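Local coordinates for protein hypothetical methylmalonyl-CoA decarboxylase alpha subunit (PDB 1X0U) that is a putative carboxyl transferase subunit, built on the crotonase-like fold and assembled as a hexamer, at residues Val81-Gly86 / Asn113-Ala118; Leu40-Arg45 / Ala97-Val102; Leu121-Gly126 / Gly162-Ile167; Gly151-Met156 / Val179-Leu184. All blocks are in the same frame, centred on the assembly; numbering follows the deposited sequence.

Interaction 1 (Val81-Gly86 / Asn113-Ala118); sequences VVTGWG and NKIVRA
K114 and I115 of helix 109-125 pack against V81 and T83 of strand 81-88, a helix-on-sheet contact in the crotonase-like fold of the carboxyl transferase family. A118 also meets T83, and the two segment axes run only 13° from parallel, 7.9 Å apart at their closest. V81 uses both branches: CG1 lies against the lysine's methylenes, 3.9 Å from K114 CD, while CG2 meets I115 CG1. T83 comes over the same lysine, and its methyl lies 3.6 Å from the backbone oxygen, T83 CG2 to K114 O. The hydroxyl takes the slot between the backbone N and carbonyl carbon (chi1 50°), which sets OG1 3.4 Å from K114 CE. Y96 of strand 91-98 adds its side chain to V81, T83 and I115. The lysine chain bends at chi3, which turns its amine back to the strand backbone. There the nitrogen is gripped by several acceptors: V81 O, G78 O and a water that also accepts from T83 N. The buried amine, probably charged, is thus met by carbonyl and water oxygens, and K114 NZ reaches V81 O at 2.6 Å with a C=O...N angle of 168°.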
loop_
_atom_site.group_PDB
_atom_site.type_symbol
_atom_site.label_atom_id
_atom_site.label_comp_id
_atom_site.label_asym_id
_atom_site.label_seq_id
_atom_site.Cartn_x
_atom_site.Cartn_y
_atom_site.Cartn_z
ATOM N N VAL A 81 -8.736 -28.763 -28.299
ATOM C CA VAL A 81 -8.616 -28.706 -26.848
ATOM C C VAL A 81 -9.947 -28.343 -26.185
ATOM O O VAL A 81 -10.695 -27.508 -26.687
ATOM C CB VAL A 81 -7.511 -27.675 -26.441
ATOM C CG1 VAL A 81 -7.924 -26.270 -26.862
ATOM C CG2 VAL A 81 -7.244 -27.731 -24.935
ATOM N N VAL A 82 -10.260 -29.001 -25.076
ATOM C CA VAL A 82 -11.487 -28.707 -24.352
ATOM C C VAL A 82 -11.058 -27.859 -23.164
ATOM O O VAL A 82 -10.138 -28.231 -22.419
ATOM C CB VAL A 82 -12.188 -29.990 -23.832
ATOM C CG1 VAL A 82 -13.527 -29.631 -23.200
ATOM C CG2 VAL A 82 -12.383 -30.984 -24.963
ATOM N N THR A 83 -11.715 -26.717 -22.996
ATOM C CA THR A 83 -11.389 -25.806 -21.913
ATOM C C THR A 83 -12.636 -25.351 -21.172
ATOM O O THR A 83 -13.708 -25.203 -21.750
ATOM C CB THR A 83 -10.648 -24.554 -22.442
ATOM O OG1 THR A 83 -11.377 -24.001 -23.547
ATOM C CG2 THR A 83 -9.240 -24.906 -22.897
ATOM N N GLY A 84 -12.469 -25.130 -19.878
ATOM C CA GLY A 84 -13.563 -24.703 -19.040
ATOM C C GLY A 84 -13.245 -24.958 -17.586
ATOM O O GLY A 84 -12.077 -25.099 -17.202
ATOM N N TRP A 85 -14.282 -25.038 -16.769
ATOM C CA TRP A 85 -14.089 -25.268 -15.344
ATOM C C TRP A 85 -15.225 -26.129 -14.813
ATOM O O TRP A 85 -16.256 -26.280 -15.463
ATOM C CB TRP A 85 -14.093 -23.934 -14.597
ATOM C CG TRP A 85 -15.485 -23.389 -14.365
ATOM C CD1 TRP A 85 -16.290 -23.636 -13.294
ATOM C CD2 TRP A 85 -16.251 -22.546 -15.254
ATOM N NE1 TRP A 85 -17.510 -23.006 -13.455
ATOM C CE2 TRP A 85 -17.511 -22.332 -14.647
ATOM C CE3 TRP A 85 -15.992 -21.960 -16.497
ATOM C CZ2 TRP A 85 -18.512 -21.553 -15.244
ATOM C CZ3 TRP A 85 -16.988 -21.186 -17.094
ATOM C CH2 TRP A 85 -18.234 -20.990 -16.464
ATOM N N GLY A 86 -15.021 -26.668 -13.615
ATOM C CA GLY A 86 -16.020 -27.478 -12.953
ATOM C C GLY A 86 -15.678 -27.584 -11.470
ATOM O O GLY A 86 -14.904 -26.793 -10.929
ATOM N N ASN A 113 -4.939 -20.038 -27.539
ATOM C CA ASN A 113 -5.741 -18.991 -26.900
ATOM C C ASN A 113 -6.854 -19.525 -25.996
ATOM O O ASN A 113 -7.224 -18.870 -25.018
ATOM C CB ASN A 113 -6.318 -18.035 -27.952
ATOM C CG ASN A 113 -5.227 -17.334 -28.745
ATOM O OD1 ASN A 113 -4.171 -17.011 -28.202
ATOM N ND2 ASN A 113 -5.477 -17.090 -30.028
ATOM N N LYS A 114 -7.395 -20.700 -26.312
ATOM C CA LYS A 114 -8.430 -21.280 -25.457
ATOM C C LYS A 114 -7.801 -21.646 -24.110
ATOM O O LYS A 114 -8.386 -21.424 -23.053
ATOM C CB LYS A 114 -9.034 -22.526 -26.095
ATOM C CG LYS A 114 -9.859 -22.243 -27.355
ATOM C CD LYS A 114 -10.493 -23.518 -27.899
ATOM C CE LYS A 114 -11.536 -24.069 -26.926
ATOM N NZ LYS A 114 -12.095 -25.383 -27.376
ATOM N N ILE A 115 -6.598 -22.209 -24.158
ATOM C CA ILE A 115 -5.897 -22.576 -22.940
ATOM C C ILE A 115 -5.553 -21.301 -22.161
ATOM O O ILE A 115 -5.760 -21.230 -20.952
ATOM C CB ILE A 115 -4.604 -23.368 -23.260
ATOM C CG1 ILE A 115 -4.967 -24.711 -23.894
ATOM C CG2 ILE A 115 -3.788 -23.604 -21.987
ATOM C CD1 ILE A 115 -3.762 -25.625 -24.129
ATOM N N VAL A 116 -5.041 -20.298 -22.868
ATOM C CA VAL A 116 -4.663 -19.014 -22.269
ATOM C C VAL A 116 -5.871 -18.394 -21.572
ATOM O O VAL A 116 -5.758 -17.882 -20.454
ATOM C CB VAL A 116 -4.130 -18.024 -23.358
ATOM C CG1 VAL A 116 -4.042 -16.597 -22.807
ATOM C CG2 VAL A 116 -2.758 -18.470 -23.841
ATOM N N ARG A 117 -7.024 -18.446 -22.240
ATOM C CA ARG A 117 -8.257 -17.889 -21.697
ATOM C C ARG A 117 -8.672 -18.600 -20.410
ATOM O O ARG A 117 -9.206 -17.973 -19.497
ATOM C CB ARG A 117 -9.367 -17.969 -22.755
ATOM C CG ARG A 117 -10.794 -17.866 -22.233
ATOM C CD ARG A 117 -11.096 -16.570 -21.503
ATOM N NE ARG A 117 -11.050 -15.398 -22.365
ATOM C CZ ARG A 117 -11.521 -14.203 -22.015
ATOM N NH1 ARG A 117 -12.072 -14.044 -20.818
ATOM N NH2 ARG A 117 -11.433 -13.169 -22.853
ATOM N N ALA A 118 -8.425 -19.907 -20.340
ATOM C CA ALA A 118 -8.756 -20.679 -19.147
ATOM C C ALA A 118 -7.870 -20.186 -18.014
ATOM O O ALA A 118 -8.344 -19.937 -16.910
ATOM C CB ALA A 118 -8.515 -22.166 -19.389
HETATM O O HOH W 1 -13.438 -25.915 -25.032
#

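Interaction 2 (Leu40-Arg45 / Ala97-Val102); sequences LTARER and AQDFTV
A42, in the first turn of helix 42-49, sets its methyl against the end of strand 91-98 and the turn that follows. The apolar part is small: A42 CB lies 3.8 Å from A97 CB and, beyond it, 4.0 Å from D99 CB. The same methyl comes to 3.4 Å from Q98 O, which takes a hydrogen bond from a water held by R45 NH1. Water carries the polar part. With D99 CG anti to the backbone N (chi1 -168°), the carboxylate reaches three waters at the helix start. One accepts from A42 N and donates to D99 OD1; the others join D99 OD2 weakly to R43 N and R43 NE. The start of a helix would probably favour a negative charge there. Within the turn, D99 OD1 accepts from T101 N at 2.9 Å, an Asx turn, and from T101 OG1, both from one face of the carboxylate plane. T41 N donates to E44 OE1 at 2.9 Å; the return bond, and so the full capping box, is less certain. By salt bridges R45 joins helix 42-49 to E239 at the start of helix 239-252 and to D134 after strand 129-133, and D134 N bonds Q98 OE1 of strand 91-98.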
loop_
_atom_site.group_PDB
_atom_site.type_symbol
_atom_site.label_atom_id
_atom_site.label_comp_id
_atom_site.label_asym_id
_atom_site.label_seq_id
_atom_site.Cartn_x
_atom_site.Cartn_y
_atom_site.Cartn_z
ATOM N N LEU A 40 -7.726 -42.811 -22.810
ATOM C CA LEU A 40 -9.102 -42.321 -22.755
ATOM C C LEU A 40 -9.154 -41.062 -23.618
ATOM O O LEU A 40 -8.108 -40.523 -23.969
ATOM C CB LEU A 40 -9.509 -41.989 -21.314
ATOM C CG LEU A 40 -9.646 -43.169 -20.344
ATOM C CD1 LEU A 40 -10.113 -42.654 -18.988
ATOM C CD2 LEU A 40 -10.632 -44.188 -20.889
ATOM N N THR A 41 -10.355 -40.606 -23.981
ATOM C CA THR A 41 -10.485 -39.401 -24.799
ATOM C C THR A 41 -10.425 -38.188 -23.881
ATOM O O THR A 41 -10.591 -38.305 -22.659
ATOM C CB THR A 41 -11.826 -39.327 -25.541
ATOM O OG1 THR A 41 -12.874 -39.210 -24.578
ATOM C CG2 THR A 41 -12.063 -40.566 -26.387
ATOM N N ALA A 42 -10.203 -37.026 -24.479
ATOM C CA ALA A 42 -10.110 -35.782 -23.734
ATOM C C ALA A 42 -11.325 -35.592 -22.843
ATOM O O ALA A 42 -11.187 -35.274 -21.661
ATOM C CB ALA A 42 -9.975 -34.597 -24.698
ATOM N N ARG A 43 -12.511 -35.813 -23.403
ATOM C CA ARG A 43 -13.741 -35.633 -22.648
ATOM C C ARG A 43 -14.001 -36.703 -21.593
ATOM O O ARG A 43 -14.576 -36.405 -20.543
ATOM C CB ARG A 43 -14.930 -35.489 -23.609
ATOM C CG ARG A 43 -14.941 -34.114 -24.307
ATOM C CD ARG A 43 -16.060 -33.968 -25.342
ATOM N NE ARG A 43 -15.944 -32.705 -26.069
ATOM C CZ ARG A 43 -16.326 -31.518 -25.602
ATOM N NH1 ARG A 43 -16.869 -31.411 -24.395
ATOM N NH2 ARG A 43 -16.149 -30.428 -26.341
ATOM N N GLU A 44 -13.560 -37.936 -21.854
ATOM C CA GLU A 44 -13.740 -39.015 -20.884
ATOM C C GLU A 44 -12.862 -38.735 -19.650
ATOM O O GLU A 44 -13.263 -38.992 -18.512
ATOM C CB GLU A 44 -13.391 -40.375 -21.518
ATOM C CG GLU A 44 -14.306 -40.741 -22.690
ATOM C CD GLU A 44 -13.899 -42.010 -23.419
ATOM O OE1 GLU A 44 -12.687 -42.253 -23.596
ATOM O OE2 GLU A 44 -14.801 -42.762 -23.837
ATOM N N ARG A 45 -11.672 -38.188 -19.873
ATOM C CA ARG A 45 -10.782 -37.869 -18.763
ATOM C C ARG A 45 -11.380 -36.749 -17.905
ATOM O O ARG A 45 -11.314 -36.799 -16.678
ATOM C CB ARG A 45 -9.415 -37.450 -19.297
ATOM C CG ARG A 45 -8.641 -38.564 -19.973
ATOM C CD ARG A 45 -7.654 -38.005 -20.975
ATOM N NE ARG A 45 -6.702 -39.010 -21.439
ATOM C CZ ARG A 45 -5.799 -38.792 -22.394
ATOM N NH1 ARG A 45 -5.728 -37.607 -22.997
ATOM N NH2 ARG A 45 -4.949 -39.747 -22.726
ATOM N N ALA A 97 -8.176 -30.119 -21.705
ATOM C CA ALA A 97 -7.890 -31.493 -22.080
ATOM C C ALA A 97 -7.716 -31.483 -23.583
ATOM O O ALA A 97 -8.663 -31.210 -24.320
ATOM C CB ALA A 97 -9.051 -32.398 -21.683
ATOM N N GLN A 98 -6.495 -31.739 -24.029
ATOM C CA GLN A 98 -6.211 -31.758 -25.449
ATOM C C GLN A 98 -6.774 -33.044 -26.045
ATOM O O GLN A 98 -6.717 -34.108 -25.427
ATOM C CB GLN A 98 -4.702 -31.655 -25.677
ATOM C CG GLN A 98 -4.113 -30.331 -25.195
ATOM C CD GLN A 98 -2.605 -30.266 -25.338
ATOM O OE1 GLN A 98 -1.881 -31.133 -24.840
ATOM N NE2 GLN A 98 -2.119 -29.228 -26.012
ATOM N N ASP A 99 -7.348 -32.931 -27.236
ATOM C CA ASP A 99 -7.932 -34.079 -27.915
ATOM C C ASP A 99 -6.972 -34.547 -28.997
ATOM O O ASP A 99 -6.861 -33.914 -30.049
ATOM C CB ASP A 99 -9.261 -33.692 -28.549
ATOM C CG ASP A 99 -10.043 -34.888 -29.018
ATOM O OD1 ASP A 99 -9.413 -35.928 -29.302
ATOM O OD2 ASP A 99 -11.281 -34.782 -29.110
ATOM N N PHE A 100 -6.284 -35.657 -28.735
ATOM C CA PHE A 100 -5.311 -36.199 -29.676
ATOM C C PHE A 100 -5.913 -36.562 -31.035
ATOM O O PHE A 100 -5.191 -36.645 -32.029
ATOM C CB PHE A 100 -4.620 -37.438 -29.082
ATOM C CG PHE A 100 -3.486 -37.962 -29.929
ATOM C CD1 PHE A 100 -2.244 -37.328 -29.926
ATOM C CD2 PHE A 100 -3.681 -39.042 -30.785
ATOM C CE1 PHE A 100 -1.213 -37.757 -30.766
ATOM C CE2 PHE A 100 -2.655 -39.481 -31.632
ATOM C CZ PHE A 100 -1.418 -38.837 -31.624
ATOM N N THR A 101 -7.226 -36.768 -31.083
ATOM C CA THR A 101 -7.882 -37.139 -32.336
ATOM C C THR A 101 -8.046 -35.958 -33.282
ATOM O O THR A 101 -8.422 -36.131 -34.439
ATOM C CB THR A 101 -9.280 -37.752 -32.102
ATOM O OG1 THR A 101 -10.199 -36.724 -31.716
ATOM C CG2 THR A 101 -9.217 -38.820 -31.013
ATOM N N VAL A 102 -7.779 -34.756 -32.789
ATOM C CA VAL A 102 -7.894 -33.569 -33.623
ATOM C C VAL A 102 -6.494 -33.116 -34.006
ATOM O O VAL A 102 -5.835 -32.393 -33.262
ATOM C CB VAL A 102 -8.647 -32.429 -32.880
ATOM C CG1 VAL A 102 -8.651 -31.158 -33.714
ATOM C CG2 VAL A 102 -10.076 -32.860 -32.592
HETATM O O HOH W 2 -9.241 -37.467 -27.096
HETATM O O HOH W 3 -12.918 -36.004 -26.434
HETATM O O HOH W 4 -13.389 -33.618 -27.756
HETATM O O HOH W 5 -6.655 -34.880 -22.581
#

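Interaction 3 (Leu121-Gly126 / Gly162-Ile167); sequences LALKVG and GVIPQI
L123 and I164 meet at their methyl ends in a contact of van der Waals packing, mostly between methyl groups, joining the C-terminal part of helix 109-125 to the loop that leads into strand 166-170 of the crotonase-like core. The leucine owes its reach to its torsions. With CG anti to the backbone N (chi1 -156°) and chi2 at 56°, its CD1 methyl is carried over to the loop, although CB itself starts off to the side. There L123 CD1 lies 3.8 Å from I164 CD1 and 3.9 Å from V163 CG1, touching two successive residues and crossing both side chains at about a right angle. I164 holds CG1 between the backbone N and carbonyl carbon (chi1 49°), which spreads its two branches along the helix. The longer branch ends at the leucine and at A122, where I164 CD1 stands 4.0 Å from A122 CB. A160 of helix 144-160 touches L123 as well, and Y513 of a third subunit packs on the same leucine, which places the contact beside a subunit interface. The shorter branch drops toward the end of the helix, where G126, with positive phi, leaves the helical path. Its methyl, I164 CG2, touches A122 O at 3.9 Å and G126 CA at 4.0 Å.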
loop_
_atom_site.group_PDB
_atom_site.type_symbol
_atom_site.label_atom_id
_atom_site.label_comp_id
_atom_site.label_asym_id
_atom_site.label_seq_id
_atom_site.Cartn_x
_atom_site.Cartn_y
_atom_site.Cartn_z
ATOM N N LEU A 121 -8.918 -16.825 -16.653
ATOM C CA LEU A 121 -10.078 -16.893 -15.784
ATOM C C LEU A 121 -9.687 -17.469 -14.421
ATOM O O LEU A 121 -10.067 -16.937 -13.378
ATOM C CB LEU A 121 -11.174 -17.741 -16.425
ATOM C CG LEU A 121 -11.968 -17.072 -17.551
ATOM C CD1 LEU A 121 -12.890 -18.073 -18.228
ATOM C CD2 LEU A 121 -12.770 -15.913 -16.967
ATOM N N ALA A 122 -8.915 -18.548 -14.439
ATOM C CA ALA A 122 -8.496 -19.182 -13.198
ATOM C C ALA A 122 -7.668 -18.209 -12.367
ATOM O O ALA A 122 -7.697 -18.245 -11.140
ATOM C CB ALA A 122 -7.690 -20.454 -13.498
ATOM N N LEU A 123 -6.932 -17.338 -13.042
ATOM C CA LEU A 123 -6.115 -16.358 -12.350
ATOM C C LEU A 123 -6.993 -15.247 -11.763
ATOM O O LEU A 123 -6.717 -14.736 -10.672
ATOM C CB LEU A 123 -5.081 -15.769 -13.306
ATOM C CG LEU A 123 -3.829 -15.198 -12.642
ATOM C CD1 LEU A 123 -3.164 -16.277 -11.770
ATOM C CD2 LEU A 123 -2.864 -14.711 -13.721
ATOM N N LYS A 124 -8.050 -14.878 -12.481
ATOM C CA LYS A 124 -8.951 -13.827 -11.998
ATOM C C LYS A 124 -9.769 -14.256 -10.780
ATOM O O LYS A 124 -9.987 -13.458 -9.868
ATOM C CB LYS A 124 -9.926 -13.384 -13.094
ATOM C CG LYS A 124 -9.329 -12.556 -14.216
ATOM C CD LYS A 124 -10.449 -11.906 -15.043
ATOM C CE LYS A 124 -9.918 -11.282 -16.319
ATOM N NZ LYS A 124 -8.752 -10.408 -16.024
ATOM N N VAL A 125 -10.229 -15.506 -10.769
ATOM C CA VAL A 125 -11.049 -15.993 -9.658
ATOM C C VAL A 125 -10.283 -16.786 -8.587
ATOM O O VAL A 125 -10.857 -17.185 -7.568
ATOM C CB VAL A 125 -12.222 -16.864 -10.167
ATOM C CG1 VAL A 125 -13.113 -16.048 -11.119
ATOM C CG2 VAL A 125 -11.696 -18.112 -10.853
ATOM N N GLY A 126 -8.997 -17.021 -8.824
ATOM C CA GLY A 126 -8.199 -17.754 -7.860
ATOM C C GLY A 126 -8.509 -19.237 -7.786
ATOM O O GLY A 126 -8.727 -19.782 -6.702
ATOM N N GLY A 162 2.995 -19.708 -8.373
ATOM C CA GLY A 162 2.978 -19.331 -6.973
ATOM C C GLY A 162 1.732 -18.558 -6.598
ATOM O O GLY A 162 1.659 -18.018 -5.503
ATOM N N VAL A 163 0.753 -18.504 -7.504
ATOM C CA VAL A 163 -0.504 -17.794 -7.258
ATOM C C VAL A 163 -1.663 -18.792 -7.199
ATOM O O VAL A 163 -2.518 -18.731 -6.319
ATOM C CB VAL A 163 -0.790 -16.770 -8.384
ATOM C CG1 VAL A 163 -2.074 -16.003 -8.080
ATOM C CG2 VAL A 163 0.397 -15.825 -8.547
ATOM N N ILE A 164 -1.684 -19.705 -8.163
ATOM C CA ILE A 164 -2.701 -20.746 -8.236
ATOM C C ILE A 164 -1.987 -22.058 -8.562
ATOM O O ILE A 164 -1.123 -22.107 -9.439
ATOM C CB ILE A 164 -3.784 -20.435 -9.322
ATOM C CG1 ILE A 164 -3.131 -20.059 -10.659
ATOM C CG2 ILE A 164 -4.682 -19.291 -8.850
ATOM C CD1 ILE A 164 -4.128 -19.993 -11.838
ATOM N N PRO A 165 -2.332 -23.140 -7.848
ATOM C CA PRO A 165 -1.702 -24.444 -8.082
ATOM C C PRO A 165 -1.852 -24.848 -9.546
ATOM O O PRO A 165 -2.934 -24.732 -10.111
ATOM C CB PRO A 165 -2.482 -25.385 -7.161
ATOM C CG PRO A 165 -3.027 -24.476 -6.103
ATOM C CD PRO A 165 -3.440 -23.261 -6.888
ATOM N N GLN A 166 -0.769 -25.330 -10.142
ATOM C CA GLN A 166 -0.782 -25.764 -11.533
ATOM C C GLN A 166 -0.295 -27.197 -11.658
ATOM O O GLN A 166 0.897 -27.478 -11.466
ATOM C CB GLN A 166 0.119 -24.866 -12.373
ATOM C CG GLN A 166 -0.344 -23.430 -12.487
ATOM C CD GLN A 166 0.660 -22.590 -13.235
ATOM O OE1 GLN A 166 1.669 -22.141 -12.669
ATOM N NE2 GLN A 166 0.417 -22.400 -14.528
ATOM N N ILE A 167 -1.217 -28.095 -11.995
ATOM C CA ILE A 167 -0.907 -29.517 -12.149
ATOM C C ILE A 167 -1.100 -29.972 -13.600
ATOM O O ILE A 167 -2.091 -29.642 -14.233
ATOM C CB ILE A 167 -1.821 -30.368 -11.247
ATOM C CG1 ILE A 167 -1.648 -29.946 -9.789
ATOM C CG2 ILE A 167 -1.489 -31.829 -11.406
ATOM C CD1 ILE A 167 -2.700 -30.522 -8.846
#

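Interaction 4 (Gly151-Met156 / Val179-Leu184)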
loop_
_atom_site.group_PDB
_atom_site.type_symbol
_atom_site.label_atom_id
_atom_site.label_comp_id
_atom_site.label_asym_id
_atom_site.label_seq_id
_atom_site.Cartn_x
_atom_site.Cartn_y
_atom_site.Cartn_z
ATOM N N GLY A 151 4.203 -19.465 -26.614
ATOM C CA GLY A 151 4.694 -18.353 -25.825
ATOM C C GLY A 151 3.610 -17.782 -24.932
ATOM O O GLY A 151 3.837 -17.568 -23.742
ATOM N N ALA A 152 2.425 -17.560 -25.496
ATOM C CA ALA A 152 1.312 -17.008 -24.730
ATOM C C ALA A 152 0.948 -17.884 -23.536
ATOM O O ALA A 152 0.718 -17.372 -22.445
ATOM C CB ALA A 152 0.097 -16.815 -25.629
ATOM N N VAL A 153 0.890 -19.202 -23.729
ATOM C CA VAL A 153 0.548 -20.079 -22.613
ATOM C C VAL A 153 1.650 -20.072 -21.559
ATOM O O VAL A 153 1.354 -20.009 -20.373
ATOM C CB VAL A 153 0.249 -21.535 -23.077
ATOM C CG1 VAL A 153 1.000 -21.847 -24.338
ATOM C CG2 VAL A 153 0.632 -22.524 -21.984
ATOM N N PHE A 154 2.911 -20.126 -21.989
ATOM C CA PHE A 154 4.035 -20.100 -21.054
ATOM C C PHE A 154 3.947 -18.837 -20.208
ATOM O O PHE A 154 4.276 -18.831 -19.017
ATOM C CB PHE A 154 5.383 -20.082 -21.789
ATOM C CG PHE A 154 5.634 -21.282 -22.656
ATOM C CD1 PHE A 154 4.887 -22.447 -22.506
ATOM C CD2 PHE A 154 6.615 -21.236 -23.636
ATOM C CE1 PHE A 154 5.113 -23.548 -23.325
ATOM C CE2 PHE A 154 6.855 -22.322 -24.458
ATOM C CZ PHE A 154 6.101 -23.487 -24.308
ATOM N N LYS A 155 3.509 -17.757 -20.841
ATOM C CA LYS A 155 3.377 -16.485 -20.157
ATOM C C LYS A 155 2.403 -16.654 -18.994
ATOM O O LYS A 155 2.665 -16.205 -17.880
ATOM C CB LYS A 155 2.858 -15.431 -21.138
ATOM C CG LYS A 155 3.578 -14.099 -21.075
ATOM C CD LYS A 155 3.270 -13.361 -19.810
ATOM C CE LYS A 155 3.781 -11.927 -19.881
ATOM N NZ LYS A 155 3.427 -11.159 -18.647
ATOM N N MET A 156 1.278 -17.314 -19.254
ATOM C CA MET A 156 0.282 -17.524 -18.221
ATOM C C MET A 156 0.808 -18.442 -17.104
ATOM O O MET A 156 0.455 -18.275 -15.938
ATOM C CB MET A 156 -0.995 -18.096 -18.839
ATOM C CG MET A 156 -1.694 -17.135 -19.811
ATOM S SD MET A 156 -2.023 -15.490 -19.100
ATOM C CE MET A 156 -3.051 -15.931 -17.712
ATOM N N VAL A 179 6.375 -29.643 -24.431
ATOM C CA VAL A 179 7.080 -30.031 -23.226
ATOM C C VAL A 179 7.247 -28.925 -22.166
ATOM O O VAL A 179 7.265 -29.198 -20.965
ATOM C CB VAL A 179 8.482 -30.578 -23.640
ATOM C CG1 VAL A 179 9.574 -29.905 -22.852
ATOM C CG2 VAL A 179 8.523 -32.078 -23.482
ATOM N N TYR A 180 7.345 -27.681 -22.610
ATOM C CA TYR A 180 7.592 -26.572 -21.699
ATOM C C TYR A 180 6.519 -26.049 -20.755
ATOM O O TYR A 180 6.849 -25.669 -19.631
ATOM C CB TYR A 180 8.207 -25.419 -22.483
ATOM C CG TYR A 180 9.640 -25.698 -22.844
ATOM C CD1 TYR A 180 10.064 -25.682 -24.167
ATOM C CD2 TYR A 180 10.581 -25.991 -21.852
ATOM C CE1 TYR A 180 11.395 -25.951 -24.504
ATOM C CE2 TYR A 180 11.912 -26.261 -22.173
ATOM C CZ TYR A 180 12.315 -26.238 -23.501
ATOM O OH TYR A 180 13.637 -26.472 -23.817
ATOM N N SER A 181 5.257 -25.996 -21.177
ATOM C CA SER A 181 4.229 -25.526 -20.261
ATOM C C SER A 181 4.206 -26.472 -19.035
ATOM O O SER A 181 4.116 -26.024 -17.892
ATOM C CB SER A 181 2.859 -25.488 -20.948
ATOM O OG SER A 181 1.877 -24.902 -20.103
ATOM N N PRO A 182 4.269 -27.793 -19.265
ATOM C CA PRO A 182 4.263 -28.726 -18.136
ATOM C C PRO A 182 5.451 -28.471 -17.196
ATOM O O PRO A 182 5.320 -28.545 -15.971
ATOM C CB PRO A 182 4.339 -30.085 -18.823
ATOM C CG PRO A 182 3.520 -29.855 -20.062
ATOM C CD PRO A 182 4.039 -28.514 -20.534
ATOM N N ALA A 183 6.605 -28.156 -17.774
ATOM C CA ALA A 183 7.798 -27.895 -16.979
ATOM C C ALA A 183 7.557 -26.702 -16.068
ATOM O O ALA A 183 8.011 -26.673 -14.917
ATOM C CB ALA A 183 8.993 -27.622 -17.895
ATOM N N LEU A 184 6.832 -25.719 -16.594
ATOM C CA LEU A 184 6.529 -24.505 -15.856
ATOM C C LEU A 184 5.437 -24.653 -14.789
ATOM O O LEU A 184 5.291 -23.773 -13.949
ATOM C CB LEU A 184 6.167 -23.379 -16.833
ATOM C CG LEU A 184 7.285 -22.840 -17.738
ATOM C CD1 LEU A 184 6.690 -21.883 -18.775
ATOM C CD2 LEU A 184 8.344 -22.132 -16.895
#
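With CG anti to its carbonyl carbon (chi1 -61°) and chi2 near -17°, F154 brings the far atoms of its ring, CE1 and CZ, across to S181 N and Y180 CB. F154 CZ lies 3.4 Å from Y180 CB, and F154 CE1 comes within 3.3 Å of S181 N, both approached at a slant to the ring plane. Y180 likewise has its own CG anti to the carbonyl carbon, which leads its phenol away from F154 and leaves CB to make the contact. At the near end of the phenylalanine, L184 crosses at about a right angle and brings CD1 to 3.7 Å from F154 CB. These contacts join helix 144-160 to the short helix 180-184 in the crotonase-like domain. The two segments run almost parallel, at 5°, with axes 9.4 Å apart, and F154 and S181 have the closest CA atoms. S181 OG points at helix 144-160. It is hydrogen-bonded to N157 OD1, one turn beyond V153, whose CG2 sits 3.3 Å from S181 OG. In a third subunit, L391 packs on F154, and I384 on Y180, so both side chains lie at a subunit interface. V179 CG1 sits 4.1 Å above the plane of the Y180 ring, over its centre.

Overall arrangement
Interactions 1, 2 and 3 all reach one mixed sheet, interaction 1 from strand 81-88, interaction 2 from its neighbour 91-98 and interaction 3 from the loop leading into strand 166-170. Interactions 1 and 2 alternate along the chain, with centres about 13 Å apart, and touch through V82 O and A97 N, a probable hydrogen bond at 2.8 Å. Helix 109-125 serves interactions 1 and 3 in turn, and its V116 packs on helix 144-160 of interaction 4, the centres of 1 and 4 being about 14 Å apart. Interactions 3 and 4 also interleave, whereas 2 and 3, centres about 23 Å apart, do not touch. Interactions 1 and 3 touch the second subunit and 3 and 4 the third.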